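Side-chain contact in periplasmic molybdate-binding protein (Azotobacter vinelandii, PDB 1ATG), which probably binds molybdate in the periplasm for an ABC transporter, and holds a tungstate ion between its two domains in this crystal: residues Lys133-Gln137 / Glu138-Glu142. Numbering follows the deposited sequence.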
loop_
_atom_site.group_PDB
_atom_site.type_symbol
_atom_site.label_atom_id
_atom_site.label_comp_id
_atom_site.label_asym_id
_atom_site.label_seq_id
_atom_site.Cartn_x
_atom_site.Cartn_y
_atom_site.Cartn_z
ATOM N N LYS A 133 -25.389 -0.401 2.688
ATOM C CA LYS A 133 -26.145 -0.554 1.436
ATOM C C LYS A 133 -25.364 -1.335 0.395
ATOM O O LYS A 133 -25.894 -2.272 -0.223
ATOM C CB LYS A 133 -26.506 0.835 0.912
ATOM C CG LYS A 133 -27.044 0.908 -0.508
ATOM C CD LYS A 133 -26.524 2.149 -1.222
ATOM C CE LYS A 133 -27.337 2.490 -2.454
ATOM N NZ LYS A 133 -26.746 1.898 -3.687
ATOM N N LEU A 134 -24.083 -0.989 0.187
ATOM C CA LEU A 134 -23.305 -1.664 -0.858
ATOM C C LEU A 134 -23.000 -3.098 -0.490
ATOM O O LEU A 134 -22.888 -3.976 -1.369
ATOM C CB LEU A 134 -22.035 -0.869 -1.159
ATOM C CG LEU A 134 -22.310 0.487 -1.809
ATOM C CD1 LEU A 134 -21.007 1.271 -1.939
ATOM C CD2 LEU A 134 -22.988 0.363 -3.166
ATOM N N THR A 135 -22.896 -3.410 0.790
ATOM C CA THR A 135 -22.708 -4.779 1.246
ATOM C C THR A 135 -23.987 -5.579 1.009
ATOM O O THR A 135 -23.949 -6.687 0.460
ATOM C CB THR A 135 -22.340 -4.792 2.737
ATOM O OG1 THR A 135 -21.087 -4.109 2.921
ATOM C CG2 THR A 135 -22.193 -6.212 3.267
ATOM N N ALA A 136 -25.145 -5.013 1.358
ATOM C CA ALA A 136 -26.425 -5.693 1.155
ATOM C C ALA A 136 -26.690 -5.968 -0.321
ATOM O O ALA A 136 -27.245 -7.016 -0.697
ATOM C CB ALA A 136 -27.565 -4.863 1.726
ATOM N N GLN A 137 -26.304 -5.023 -1.175
ATOM C CA GLN A 137 -26.459 -5.158 -2.615
ATOM C C GLN A 137 -25.403 -6.053 -3.238
ATOM O O GLN A 137 -25.426 -6.256 -4.471
ATOM C CB GLN A 137 -26.402 -3.768 -3.257
ATOM C CG GLN A 137 -27.618 -2.929 -2.880
ATOM C CD GLN A 137 -27.543 -1.521 -3.404
ATOM O OE1 GLN A 137 -26.475 -1.005 -3.774
ATOM N NE2 GLN A 137 -28.687 -0.854 -3.454
ATOM N N GLU A 138 -24.451 -6.565 -2.487
ATOM C CA GLU A 138 -23.393 -7.429 -2.978
ATOM C C GLU A 138 -22.561 -6.755 -4.059
ATOM O O GLU A 138 -22.093 -7.372 -5.032
ATOM C CB GLU A 138 -23.980 -8.774 -3.447
ATOM C CG GLU A 138 -24.633 -9.529 -2.289
ATOM C CD GLU A 138 -25.004 -10.953 -2.647
ATOM O OE1 GLU A 138 -25.521 -11.174 -3.759
ATOM O OE2 GLU A 138 -24.772 -11.852 -1.811
ATOM N N ARG A 139 -22.356 -5.451 -3.909
ATOM C CA ARG A 139 -21.559 -4.719 -4.895
ATOM C C ARG A 139 -20.102 -4.631 -4.529
ATOM O O ARG A 139 -19.302 -4.281 -5.409
ATOM C CB ARG A 139 -22.196 -3.352 -5.129
ATOM C CG ARG A 139 -23.503 -3.620 -5.896
ATOM C CD ARG A 139 -24.337 -2.377 -5.973
ATOM N NE ARG A 139 -23.793 -1.372 -6.876
ATOM C CZ ARG A 139 -24.251 -0.128 -6.899
ATOM N NH1 ARG A 139 -25.215 0.238 -6.049
ATOM N NH2 ARG A 139 -23.776 0.759 -7.742
ATOM N N ILE A 140 -19.732 -4.956 -3.306
ATOM C CA ILE A 140 -18.328 -4.912 -2.928
ATOM C C ILE A 140 -17.717 -6.273 -3.186
ATOM O O ILE A 140 -18.266 -7.294 -2.739
ATOM C CB ILE A 140 -18.161 -4.541 -1.447
ATOM C CG1 ILE A 140 -18.726 -3.155 -1.164
ATOM C CG2 ILE A 140 -16.701 -4.643 -1.036
ATOM C CD1 ILE A 140 -18.854 -2.830 0.315
ATOM N N VAL A 141 -16.633 -6.302 -3.933
ATOM C CA VAL A 141 -15.943 -7.555 -4.236
ATOM C C VAL A 141 -14.637 -7.523 -3.461
ATOM O O VAL A 141 -13.787 -6.652 -3.670
ATOM C CB VAL A 141 -15.740 -7.758 -5.734
ATOM C CG1 VAL A 141 -15.051 -9.094 -6.023
ATOM C CG2 VAL A 141 -17.087 -7.742 -6.451
ATOM N N GLU A 142 -14.507 -8.432 -2.505
ATOM C CA GLU A 142 -13.342 -8.480 -1.637
ATOM C C GLU A 142 -12.132 -8.982 -2.382
ATOM O O GLU A 142 -12.130 -10.053 -2.994
ATOM C CB GLU A 142 -13.696 -9.387 -0.449
ATOM C CG GLU A 142 -12.673 -9.319 0.679
ATOM C CD GLU A 142 -13.012 -10.359 1.739
ATOM O OE1 GLU A 142 -12.707 -11.543 1.502
ATOM O OE2 GLU A 142 -13.591 -9.977 2.771
#
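Arg139 NH1 donates to Gln137 OE1 at 2.9 Å with an N-H...O angle of 156°. The acceptor lies only 6° out of the guanidinium plane, an edge-on approach. In the Lys133 conformer described, one of two, the same oxygen takes a second bond, from Lys133 NZ to Gln137 OE1, also 2.9 Å. The two donors arrive from opposite faces of the amide plane, and this shared acceptor probably offsets part of the repulsion between NZ of Lys133 and NH1 of Arg139, 3.3 Å apart; both features of Lys133 are less certain for its disorder. Its chain reaches this position by bending at chi2 and again at chi4. Leu134 CD2 packs over one face of the guanidinium, 3.6 Å from Arg139 NH1. The remaining donors of Arg139 are satisfied outside: NE by Arg105 O, NH2 by the carbonyls of Gly101 and Trp104, with a cation-pi contact to Trp104. Ile140 CD1 lies 4.0 Å from Leu134 CB, and both side chains also touch Leu125 of helix 116-127. Thr135 OG1 bonds back to Leu131 O. In the backbone, Arg139 N donates to Leu134 O at 3.0 Å, while Glu138 N bonds to Thr135 O. With Glu138 at positive phi (59°), these two bonds define a Schellman motif, which ends helix 131-136 and turns the chain into strand 140-143, parallel to strand 107-110 in this periplasmic-binding-protein fold.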